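Local coordinates for small TOPRIM domain protein (Geobacillus stearothermophilus, PDB 2FCJ) that is of unknown function but carries a Toprim domain, a fold found in topoisomerases, primases and some nucleases, so it probably acts on nucleic acid, at residues G34-D38 with A39-E43; W95-A98 with Q99-R103; D46-G50 with Y51-L55. One frame throughout, in Å; residues are numbered along the deposited sequence. Where two conformers were deposited one is given.

In the fold
All three contacts are local, each made within one continuous run of chain. Contacts 1 and 3 lie at the surface and share helix 38-47. Contact 1 starts that helix with a serine cap, and contact 3 follows its end with a beta turn that leads into strand 52-56. Their centres are about 14 Å apart. Contact 2 is partly buried and lies on helix 94-103, on the opposite side of the chain's centre from contact 1, with about 27 Å between the two centres. Its bonds are the regular backbone bonds of a helix, and its side chains are largely aromatic and aliphatic. Contact 3 likewise sets an aliphatic group against a ring, but at a turn.

Contact 1: residues G34-D38 with A39-E43; sequences GTISD and ARLEE
Ser37 caps the start of helix 38-47. Its OG accepts from Arg40 N at 3.0 Å, with the N-H pointing well at it (162°). OG stands between the backbone N and the carbonyl carbon (chi1 66°), and from there it meets the amide of the first turn. Ser37 O takes Leu41 N, and Asp38 O takes Glu42 N at 2.8 Å. The packed part joins Ile36, the stem of Arg40 and Leu41. Ile36 CG1 lies 3.7 Å from Arg40 CB, the two side chains crossing at a slant, and Ile36 CD1 faces Leu41 CD1 at 4.5 Å. Arg40 CG comes to 3.2 Å from Ser37 OG. Replacing Ile36 with an alanine would probably open a gap beside Arg40 CB and Leu41. The solvent side is looser. Ala39 is exposed there, and the Arg40 chain bends at chi3 (57°) beyond its packed stem. The CB of Asp38 points away overall, though it still touches Ala39 N. Its carboxylate forms a salt bridge with Arg72 and a hydrogen bond with Gln69. Both belong to helix 61-73, and buried Leu41 touches Gln69, Phe70 and Met73 there. The loop after strand 28-31 thus enters helix 38-47 alongside helix 61-73.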
ATOM      1  N   GLY A  34       3.351 -10.463   6.218  1.00 23.09           N
ATOM      2  CA  GLY A  34       4.001 -10.292   7.507  1.00 25.70           C
ATOM      3  C   GLY A  34       5.339  -9.608   7.335  1.00 26.86           C
ATOM      4  O   GLY A  34       5.467  -8.676   6.540  1.00 26.52           O
ATOM      5  N   THR A  35       6.354 -10.086   8.047  1.00 28.65           N
ATOM      6  CA  THR A  35       7.691  -9.524   7.908  1.00 27.98           C
ATOM      7  C   THR A  35       8.328  -9.925   6.586  1.00 27.76           C
ATOM      8  O   THR A  35       8.005 -10.966   6.012  1.00 29.12           O
ATOM      9  CB  THR A  35       8.610  -9.965   9.057  1.00 32.41           C
ATOM     10  OG1 THR A  35       8.716 -11.395   9.059  1.00 33.81           O
ATOM     11  CG2 THR A  35       8.052  -9.494  10.387  1.00 34.01           C
ATOM     12  N   ILE A  36       9.250  -9.092   6.117  1.00 24.77           N
ATOM     13  CA  ILE A  36       9.988  -9.337   4.884  1.00 24.04           C
ATOM     14  C   ILE A  36      11.458  -9.076   5.184  1.00 21.48           C
ATOM     15  O   ILE A  36      11.792  -8.144   5.914  1.00 21.74           O
ATOM     16  CB  ILE A  36       9.505  -8.400   3.742  1.00 24.05           C
ATOM     17  CG1 ILE A  36      10.364  -8.570   2.484  1.00 25.50           C
ATOM     18  CG2 ILE A  36       9.513  -6.941   4.197  1.00 25.78           C
ATOM     19  CD1 ILE A  36       9.724  -8.013   1.206  1.00 26.60           C
ATOM     20  N   SER A  37      12.331  -9.954   4.707  1.00 20.44           N
ATOM     21  CA  SER A  37      13.743  -9.778   4.978  1.00 19.54           C
ATOM     22  C   SER A  37      14.279  -8.549   4.274  1.00 17.94           C
ATOM     23  O   SER A  37      13.788  -8.135   3.207  1.00 18.35           O
ATOM     24  CB  SER A  37      14.534 -10.987   4.502  1.00 19.37           C
ATOM     25  OG  SER A  37      14.469 -11.078   3.091  1.00 21.38           O
ATOM     26  N   ASP A  38      15.345  -8.002   4.835  1.00 17.90           N
ATOM     27  CA  ASP A  38      16.042  -6.915   4.176  1.00 18.10           C
ATOM     28  C   ASP A  38      16.385  -7.294   2.736  1.00 19.31           C
ATOM     29  O   ASP A  38      16.276  -6.472   1.830  1.00 20.26           O
ATOM     30  CB  ASP A  38      17.325  -6.562   4.921  1.00 18.81           C
ATOM     31  CG  ASP A  38      17.080  -5.807   6.219  1.00 19.44           C
ATOM     32  OD1 ASP A  38      15.933  -5.426   6.544  1.00 20.38           O
ATOM     33  OD2 ASP A  38      18.099  -5.509   6.880  1.00 19.63           O
ATOM     34  N   ALA A  39      16.904  -8.498   2.526  1.00 19.33           N
ATOM     35  CA  ALA A  39      17.352  -8.893   1.193  1.00 19.09           C
ATOM     36  C   ALA A  39      16.200  -8.940   0.187  1.00 20.40           C
ATOM     37  O   ALA A  39      16.343  -8.508  -0.958  1.00 20.02           O
ATOM     38  CB  ALA A  39      18.063 -10.243   1.248  1.00 19.40           C
ATOM     39  N   ARG A  40      15.051  -9.460   0.602  1.00 20.87           N
ATOM     40  CA  ARG A  40      13.885  -9.453  -0.282  1.00 22.57           C
ATOM     41  C   ARG A  40      13.397  -8.030  -0.573  1.00 20.85           C
ATOM     42  O   ARG A  40      13.033  -7.694  -1.697  1.00 20.85           O
ATOM     43  CB  ARG A  40      12.750 -10.313   0.294  1.00 24.22           C
ATOM     44  CG  ARG A  40      13.035 -11.813   0.336  1.00 28.25           C
ATOM     45  CD  ARG A  40      11.825 -12.584   0.856  1.00 29.47           C
ATOM     46  NE  ARG A  40      10.636 -12.332   0.045  1.00 33.62           N
ATOM     47  CZ  ARG A  40      10.137 -13.191  -0.839  1.00 35.53           C
ATOM     48  NH1 ARG A  40       9.063 -12.867  -1.547  1.00 36.74           N
ATOM     49  NH2 ARG A  40      10.710 -14.376  -1.013  1.00 36.49           N
ATOM     50  N   LEU A  41      13.473  -7.163   0.427  1.00 21.19           N
ATOM     51  CA  LEU A  41      13.120  -5.762   0.231  1.00 22.63           C
ATOM     52  C   LEU A  41      14.073  -5.056  -0.724  1.00 21.65           C
ATOM     53  O   LEU A  41      13.640  -4.291  -1.570  1.00 22.74           O
ATOM     54  CB  LEU A  41      13.084  -5.051   1.580  0.50 20.26           C
ATOM     55  CG  LEU A  41      12.410  -3.688   1.579  0.50 19.31           C
ATOM     56  CD1 LEU A  41      11.077  -3.754   0.836  0.50 17.35           C
ATOM     57  CD2 LEU A  41      12.209  -3.201   2.995  0.50 18.44           C
ATOM     58  N   GLU A  42      15.372  -5.297  -0.580  1.00 20.95           N
ATOM     59  CA  GLU A  42      16.343  -4.729  -1.504  1.00 22.01           C
ATOM     60  C   GLU A  42      16.070  -5.199  -2.927  1.00 20.82           C
ATOM     61  O   GLU A  42      16.136  -4.407  -3.869  1.00 21.44           O
ATOM     62  CB  GLU A  42      17.776  -5.104  -1.098  1.00 20.34           C
ATOM     63  CG  GLU A  42      18.866  -4.611  -2.046  1.00 21.96           C
ATOM     64  CD  GLU A  42      20.259  -5.000  -1.591  0.50 21.98           C
ATOM     65  OE1 GLU A  42      20.374  -5.819  -0.657  0.50 23.36           O
ATOM     66  OE2 GLU A  42      21.237  -4.488  -2.175  0.50 23.67           O
ATOM     67  N   GLU A  43      15.801  -6.491  -3.095  1.00 21.09           N
ATOM     68  CA  GLU A  43      15.472  -7.031  -4.410  1.00 21.07           C
ATOM     69  C   GLU A  43      14.250  -6.334  -4.988  1.00 21.93           C
ATOM     70  O   GLU A  43      14.232  -5.972  -6.166  1.00 21.52           O
ATOM     71  CB  GLU A  43      15.191  -8.527  -4.310  1.00 21.95           C
ATOM     72  CG  GLU A  43      16.417  -9.394  -4.152  1.00 26.97           C
ATOM     73  CD  GLU A  43      16.091 -10.869  -4.307  0.50 27.13           C
ATOM     74  OE1 GLU A  43      14.893 -11.202  -4.430  0.50 28.81           O
ATOM     75  OE2 GLU A  43      17.029 -11.689  -4.325  0.50 26.36           O
TER

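Contact 2: residues W95-A98 with Q99-R103; sequences WHLA and QVLLR
His96 holds CG anti to the backbone N (chi1 172°), and Val100 places CG2 beside its own backbone N. These torsions bring the methyl over the imidazole, one turn apart on the alpha helix 94-103. CG2 lies over the face, 4.0 Å from the His96 ring centroid and near the ring normal, a CH-pi contact displaced toward the rim. The nearest ring atom is His96 NE2. That nitrogen is hydrogen-bonded to the backbone N of Asp83, which would help to fix the turn of the ring. The ring also meets that of Tyr86 obliquely.

The preceding i to i+4 pair, Trp95 and Gln99, is on the exposed side. Gln99 extends beyond CG and brings its amide to the indole. CD lies at the ring edge, 3.9 Å from Trp95 CE3. OE1 reaches CZ3 at the same distance. The amide and ring planes are 70° apart, so the two groups do not stack flat.

Buried Leu97 and Leu101 form a looser aliphatic pair. Leu97 also touches Lys18, and Leu101 touches Val22, both of helix 13-22. Ala98 is buried too and packs on Leu113. Under these side chains the backbone bonds run in regular helical order. Val100 N reaches His96 O at 2.9 Å and Leu101 N reaches Leu97 O. The first bond of the four is the most bent: Gln99 N meets Trp95 O at an N-H...O angle of 150°.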
ATOM      1  N   TRP A  95     -14.935   3.275   2.177  1.00 20.82           N
ATOM      2  CA  TRP A  95     -14.916   4.629   1.652  1.00 21.02           C
ATOM      3  C   TRP A  95     -13.678   5.377   2.135  1.00 21.78           C
ATOM      4  O   TRP A  95     -13.160   6.232   1.416  1.00 22.49           O
ATOM      5  CB  TRP A  95     -16.227   5.388   1.973  1.00 21.63           C
ATOM      6  CG  TRP A  95     -16.457   5.598   3.405  1.00 21.47           C
ATOM      7  CD1 TRP A  95     -17.198   4.817   4.232  1.00 20.94           C
ATOM      8  CD2 TRP A  95     -15.867   6.612   4.214  1.00 21.28           C
ATOM      9  NE1 TRP A  95     -17.147   5.311   5.507  1.00 20.64           N
ATOM     10  CE2 TRP A  95     -16.342   6.421   5.521  1.00 21.92           C
ATOM     11  CE3 TRP A  95     -15.034   7.702   3.950  1.00 23.13           C
ATOM     12  CZ2 TRP A  95     -15.961   7.237   6.579  1.00 22.67           C
ATOM     13  CZ3 TRP A  95     -14.682   8.539   5.001  1.00 24.56           C
ATOM     14  CH2 TRP A  95     -15.147   8.297   6.296  1.00 24.21           C
ATOM     15  N   HIS A  96     -13.187   5.051   3.331  1.00 21.37           N
ATOM     16  CA  HIS A  96     -12.031   5.758   3.881  1.00 21.56           C
ATOM     17  C   HIS A  96     -10.784   5.321   3.118  1.00 21.84           C
ATOM     18  O   HIS A  96      -9.985   6.150   2.698  1.00 21.88           O
ATOM     19  CB  HIS A  96     -11.859   5.527   5.401  1.00 20.89           C
ATOM     20  CG  HIS A  96     -10.584   6.092   5.952  1.00 21.59           C
ATOM     21  ND1 HIS A  96     -10.340   7.449   6.035  1.00 25.25           N
ATOM     22  CD2 HIS A  96      -9.503   5.487   6.490  1.00 21.49           C
ATOM     23  CE1 HIS A  96      -9.153   7.650   6.587  1.00 23.85           C
ATOM     24  NE2 HIS A  96      -8.620   6.475   6.863  1.00 21.79           N
ATOM     25  N   LEU A  97     -10.621   4.019   2.917  1.00 21.55           N
ATOM     26  CA  LEU A  97      -9.500   3.510   2.135  1.00 21.53           C
ATOM     27  C   LEU A  97      -9.535   4.115   0.741  1.00 22.45           C
ATOM     28  O   LEU A  97      -8.510   4.571   0.211  1.00 22.06           O
ATOM     29  CB  LEU A  97      -9.626   2.002   2.052  1.00 23.02           C
ATOM     30  CG  LEU A  97      -8.535   1.283   1.274  1.00 24.74           C
ATOM     31  CD1 LEU A  97      -7.153   1.633   1.813  1.00 25.30           C
ATOM     32  CD2 LEU A  97      -8.764  -0.228   1.285  1.00 24.64           C
ATOM     33  N   ALA A  98     -10.717   4.153   0.139  1.00 21.96           N
ATOM     34  CA  ALA A  98     -10.862   4.757  -1.176  1.00 22.94           C
ATOM     35  C   ALA A  98     -10.412   6.220  -1.171  1.00 21.10           C
ATOM     36  O   ALA A  98      -9.723   6.656  -2.093  1.00 21.58           O
ATOM     37  CB  ALA A  98     -12.297   4.634  -1.662  1.00 22.98           C
ATOM     38  N   GLN A  99     -10.782   6.976  -0.137  1.00 21.99           N
ATOM     39  CA  GLN A  99     -10.378   8.375  -0.058  1.00 21.59           C
ATOM     40  C   GLN A  99      -8.873   8.548   0.166  1.00 21.54           C
ATOM     41  O   GLN A  99      -8.273   9.479  -0.386  1.00 20.87           O
ATOM     42  CB  GLN A  99     -11.183   9.101   1.018  1.00 21.35           C
ATOM     43  CG  GLN A  99     -12.655   9.261   0.635  1.00 23.04           C
ATOM     44  CD  GLN A  99     -13.388  10.253   1.496  1.00 25.85           C
ATOM     45  OE1 GLN A  99     -12.826  10.802   2.452  1.00 30.41           O
ATOM     46  NE2 GLN A  99     -14.679  10.432   1.227  1.00 19.56           N
ATOM     47  N   VAL A 100      -8.265   7.675   0.968  1.00 21.57           N
ATOM     48  CA  VAL A 100      -6.815   7.718   1.147  1.00 20.83           C
ATOM     49  C   VAL A 100      -6.120   7.537  -0.195  1.00 20.44           C
ATOM     50  O   VAL A 100      -5.199   8.279  -0.539  1.00 20.36           O
ATOM     51  CB  VAL A 100      -6.357   6.666   2.166  1.00 21.38           C
ATOM     52  CG1 VAL A 100      -4.841   6.537   2.172  1.00 19.44           C
ATOM     53  CG2 VAL A 100      -6.857   7.043   3.551  1.00 20.96           C
ATOM     54  N   LEU A 101      -6.597   6.570  -0.971  1.00 20.16           N
ATOM     55  CA  LEU A 101      -6.001   6.295  -2.272  1.00 20.35           C
ATOM     56  C   LEU A 101      -6.284   7.401  -3.277  1.00 20.40           C
ATOM     57  O   LEU A 101      -5.410   7.772  -4.066  1.00 20.61           O
ATOM     58  CB  LEU A 101      -6.487   4.943  -2.787  1.00 23.29           C
ATOM     59  CG  LEU A 101      -6.030   3.770  -1.925  1.00 23.03           C
ATOM     60  CD1 LEU A 101      -6.552   2.450  -2.471  1.00 27.39           C
ATOM     61  CD2 LEU A 101      -4.509   3.741  -1.737  1.00 25.79           C
ATOM     62  N   LEU A 102      -7.500   7.928  -3.250  1.00 20.85           N
ATOM     63  CA  LEU A 102      -7.857   9.034  -4.119  1.00 21.42           C
ATOM     64  C   LEU A 102      -7.007  10.261  -3.829  1.00 20.58           C
ATOM     65  O   LEU A 102      -6.593  10.967  -4.748  1.00 20.81           O
ATOM     66  CB  LEU A 102      -9.328   9.367  -3.929  1.00 21.80           C
ATOM     67  CG  LEU A 102      -9.789  10.536  -4.790  1.00 20.66           C
ATOM     68  CD1 LEU A 102      -9.682  10.216  -6.287  1.00 22.62           C
ATOM     69  CD2 LEU A 102     -11.212  10.898  -4.397  1.00 22.98           C
ATOM     70  N   ARG A 103      -6.771  10.546  -2.555  1.00 20.94           N
ATOM     71  CA  ARG A 103      -5.895  11.649  -2.168  1.00 23.08           C
ATOM     72  C   ARG A 103      -4.495  11.475  -2.757  1.00 21.98           C
ATOM     73  O   ARG A 103      -3.829  12.453  -3.096  1.00 23.69           O
ATOM     74  CB  ARG A 103      -5.818  11.751  -0.638  1.00 23.75           C
ATOM     75  CG  ARG A 103      -4.949  12.891  -0.111  1.00 26.68           C
ATOM     76  CD  ARG A 103      -4.959  12.934   1.424  1.00 27.61           C
ATOM     77  NE  ARG A 103      -4.545  11.665   2.023  1.00 29.91           N
ATOM     78  CZ  ARG A 103      -4.694  11.358   3.308  1.00 31.15           C
ATOM     79  NH1 ARG A 103      -5.240  12.231   4.143  1.00 29.52           N
ATOM     80  NH2 ARG A 103      -4.289  10.179   3.767  1.00 33.09           N
TER

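Contact 3: residues D46-G50 with Y51-L55; sequences DELEG and YDVYL
Leu48 meets Tyr51 and Val53 with different parts of one side chain. Its CB lies 4.0 Å from Val53 CG2. From there CG stands beside the backbone N, anti to the carbonyl carbon (chi1 -66°), and the chain divides. CD1 stays with the valine, 4.1 Å from the same CG2. CD2 goes to the tyrosine and rests over one face of its ring, 4.2 Å from the centroid and 14° off the normal. This is a CH-pi contact, set toward the rim on the side of Tyr51 CG. The leucine crosses both partners at about a right angle.

A type II beta turn from Leu48 to Tyr51 sets the leucine against the tyrosine, and the strand that follows places Val53. Tyr51 N donates to Leu48 O at 2.9 Å. Gly50 takes the third position of the turn with a positive phi (91°), where a side chain would be jammed against the carbonyl O of Glu49. A water lies 3.1 Å from Leu48 O and bridges weakly toward Tyr51 O. Within 51-55, Tyr54 OH donates to Asp52 OD2 at 2.8 Å, on the syn side but tilted out of the carboxylate plane.

Leu48 is the first residue to leave helical angles after helix 38-47. The turn then feeds strand 52-56 into the parallel sheet, between strands 6-10 and 78-80. Leu48 and Tyr51 both touch Val7 of strand 6-10, and buried Val53 packs on Ile9 of the same strand.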
ATOM      1  N   ASP A  46      15.068  -2.855  -6.098  1.00 22.50           N
ATOM      2  CA  ASP A  46      15.792  -2.925  -7.357  1.00 21.12           C
ATOM      3  C   ASP A  46      14.825  -3.143  -8.521  1.00 21.48           C
ATOM      4  O   ASP A  46      14.895  -2.461  -9.555  1.00 22.42           O
ATOM      5  CB  ASP A  46      16.820  -4.058  -7.316  1.00 23.14           C
ATOM      6  CG  ASP A  46      18.060  -3.707  -6.497  1.00 26.01           C
ATOM      7  OD1 ASP A  46      18.252  -2.515  -6.173  1.00 27.71           O
ATOM      8  OD2 ASP A  46      18.874  -4.621  -6.235  1.00 27.67           O
ATOM      9  N   GLU A  47      13.931  -4.113  -8.359  1.00 22.66           N
ATOM     10  CA  GLU A  47      12.968  -4.438  -9.400  1.00 22.64           C
ATOM     11  C   GLU A  47      12.056  -3.258  -9.699  1.00 20.01           C
ATOM     12  O   GLU A  47      11.691  -3.030 -10.860  1.00 21.35           O
ATOM     13  CB  GLU A  47      12.131  -5.651  -8.997  1.00 23.57           C
ATOM     14  CG  GLU A  47      12.874  -6.976  -9.046  1.00 26.54           C
ATOM     15  CD  GLU A  47      12.050  -8.104  -8.468  1.00 28.56           C
ATOM     16  OE1 GLU A  47      11.156  -7.815  -7.644  1.00 30.58           O
ATOM     17  OE2 GLU A  47      12.297  -9.273  -8.830  0.50 29.14           O
ATOM     18  N   LEU A  48      11.763  -2.465  -8.673  1.00 21.67           N
ATOM     19  CA  LEU A  48      10.765  -1.410  -8.809  1.00 22.01           C
ATOM     20  C   LEU A  48      11.372  -0.039  -9.115  1.00 20.94           C
ATOM     21  O   LEU A  48      10.675   0.968  -9.076  1.00 20.49           O
ATOM     22  CB  LEU A  48       9.868  -1.345  -7.570  1.00 22.09           C
ATOM     23  CG  LEU A  48       8.975  -2.579  -7.376  1.00 21.91           C
ATOM     24  CD1 LEU A  48       8.190  -2.498  -6.078  1.00 22.78           C
ATOM     25  CD2 LEU A  48       8.072  -2.867  -8.573  1.00 22.48           C
ATOM     26  N   GLU A  49      12.654   0.005  -9.464  1.00 21.20           N
ATOM     27  CA  GLU A  49      13.227   1.276  -9.909  1.00 22.60           C
ATOM     28  C   GLU A  49      12.433   1.848 -11.078  1.00 20.55           C
ATOM     29  O   GLU A  49      12.149   1.142 -12.048  1.00 22.79           O
ATOM     30  CB  GLU A  49      14.705   1.129 -10.291  1.00 23.42           C
ATOM     31  CG  GLU A  49      15.316   2.377 -10.937  1.00 25.85           C
ATOM     32  CD  GLU A  49      15.247   3.623 -10.063  0.50 24.29           C
ATOM     33  OE1 GLU A  49      15.454   3.506  -8.837  0.50 24.02           O
ATOM     34  OE2 GLU A  49      15.068   4.733 -10.623  0.50 25.03           O
ATOM     35  N   GLY A  50      12.048   3.115 -10.989  1.00 21.37           N
ATOM     36  CA  GLY A  50      11.301   3.746 -12.073  1.00 21.03           C
ATOM     37  C   GLY A  50       9.800   3.615 -11.909  1.00 19.85           C
ATOM     38  O   GLY A  50       9.037   4.322 -12.564  1.00 22.49           O
ATOM     39  N   TYR A  51       9.368   2.791 -10.951  1.00 18.70           N
ATOM     40  CA  TYR A  51       7.948   2.658 -10.652  1.00 18.53           C
ATOM     41  C   TYR A  51       7.526   3.682  -9.618  1.00 18.05           C
ATOM     42  O   TYR A  51       8.363   4.299  -8.939  1.00 19.14           O
ATOM     43  CB  TYR A  51       7.627   1.269 -10.107  1.00 19.71           C
ATOM     44  CG  TYR A  51       7.537   0.202 -11.165  1.00 19.94           C
ATOM     45  CD1 TYR A  51       6.311  -0.325 -11.544  1.00 20.10           C
ATOM     46  CD2 TYR A  51       8.682  -0.286 -11.780  1.00 22.08           C
ATOM     47  CE1 TYR A  51       6.237  -1.325 -12.491  1.00 21.37           C
ATOM     48  CE2 TYR A  51       8.612  -1.289 -12.727  1.00 23.03           C
ATOM     49  CZ  TYR A  51       7.380  -1.784 -13.095  1.00 21.84           C
ATOM     50  OH  TYR A  51       7.297  -2.777 -14.053  0.50 20.90           O
ATOM     51  N   ASP A  52       6.221   3.841  -9.475  1.00 20.65           N
ATOM     52  CA  ASP A  52       5.637   4.789  -8.544  1.00 20.46           C
ATOM     53  C   ASP A  52       5.096   3.977  -7.359  1.00 20.08           C
ATOM     54  O   ASP A  52       4.014   3.389  -7.437  1.00 21.38           O
ATOM     55  CB  ASP A  52       4.509   5.565  -9.253  1.00 23.33           C
ATOM     56  CG  ASP A  52       3.921   6.675  -8.411  1.00 24.23           C
ATOM     57  OD1 ASP A  52       4.574   7.132  -7.459  1.00 23.79           O
ATOM     58  OD2 ASP A  52       2.803   7.141  -8.738  1.00 28.55           O
ATOM     59  N   VAL A  53       5.845   3.943  -6.261  1.00 20.54           N
ATOM     60  CA  VAL A  53       5.637   2.922  -5.236  1.00 19.69           C
ATOM     61  C   VAL A  53       5.141   3.571  -3.948  1.00 20.22           C
ATOM     62  O   VAL A  53       5.637   4.630  -3.541  1.00 19.82           O
ATOM     63  CB  VAL A  53       6.949   2.169  -4.945  1.00 20.54           C
ATOM     64  CG1 VAL A  53       6.729   1.078  -3.914  1.00 21.71           C
ATOM     65  CG2 VAL A  53       7.532   1.579  -6.215  1.00 22.01           C
ATOM     66  N   TYR A  54       4.192   2.893  -3.299  1.00 19.58           N
ATOM     67  CA  TYR A  54       3.542   3.362  -2.082  1.00 18.48           C
ATOM     68  C   TYR A  54       3.538   2.223  -1.086  1.00 20.10           C
ATOM     69  O   TYR A  54       3.379   1.058  -1.470  1.00 21.60           O
ATOM     70  CB  TYR A  54       2.098   3.769  -2.360  1.00 20.28           C
ATOM     71  CG  TYR A  54       1.967   4.863  -3.398  1.00 21.08           C
ATOM     72  CD1 TYR A  54       1.831   6.185  -3.023  1.00 22.48           C
ATOM     73  CD2 TYR A  54       2.039   4.575  -4.750  1.00 23.19           C
ATOM     74  CE1 TYR A  54       1.718   7.190  -3.981  1.00 23.57           C
ATOM     75  CE2 TYR A  54       1.920   5.574  -5.704  1.00 23.20           C
ATOM     76  CZ  TYR A  54       1.769   6.867  -5.304  1.00 22.34           C
ATOM     77  OH  TYR A  54       1.646   7.851  -6.265  1.00 26.55           O
ATOM     78  N   LEU A  55       3.679   2.561   0.185  1.00 19.35           N
ATOM     79  CA  LEU A  55       3.517   1.618   1.286  1.00 20.40           C
ATOM     80  C   LEU A  55       2.327   2.035   2.146  1.00 19.02           C
ATOM     81  O   LEU A  55       2.293   3.156   2.674  1.00 19.70           O
ATOM     82  CB  LEU A  55       4.781   1.598   2.153  1.00 19.48           C
ATOM     83  CG  LEU A  55       4.673   0.746   3.409  1.00 18.97           C
ATOM     84  CD1 LEU A  55       4.585  -0.735   3.106  1.00 21.61           C
ATOM     85  CD2 LEU A  55       5.848   1.038   4.323  1.00 20.27           C
TER
HETATM   86  O   HOH W   1      10.722   3.143  -6.814  1.00 28.31           O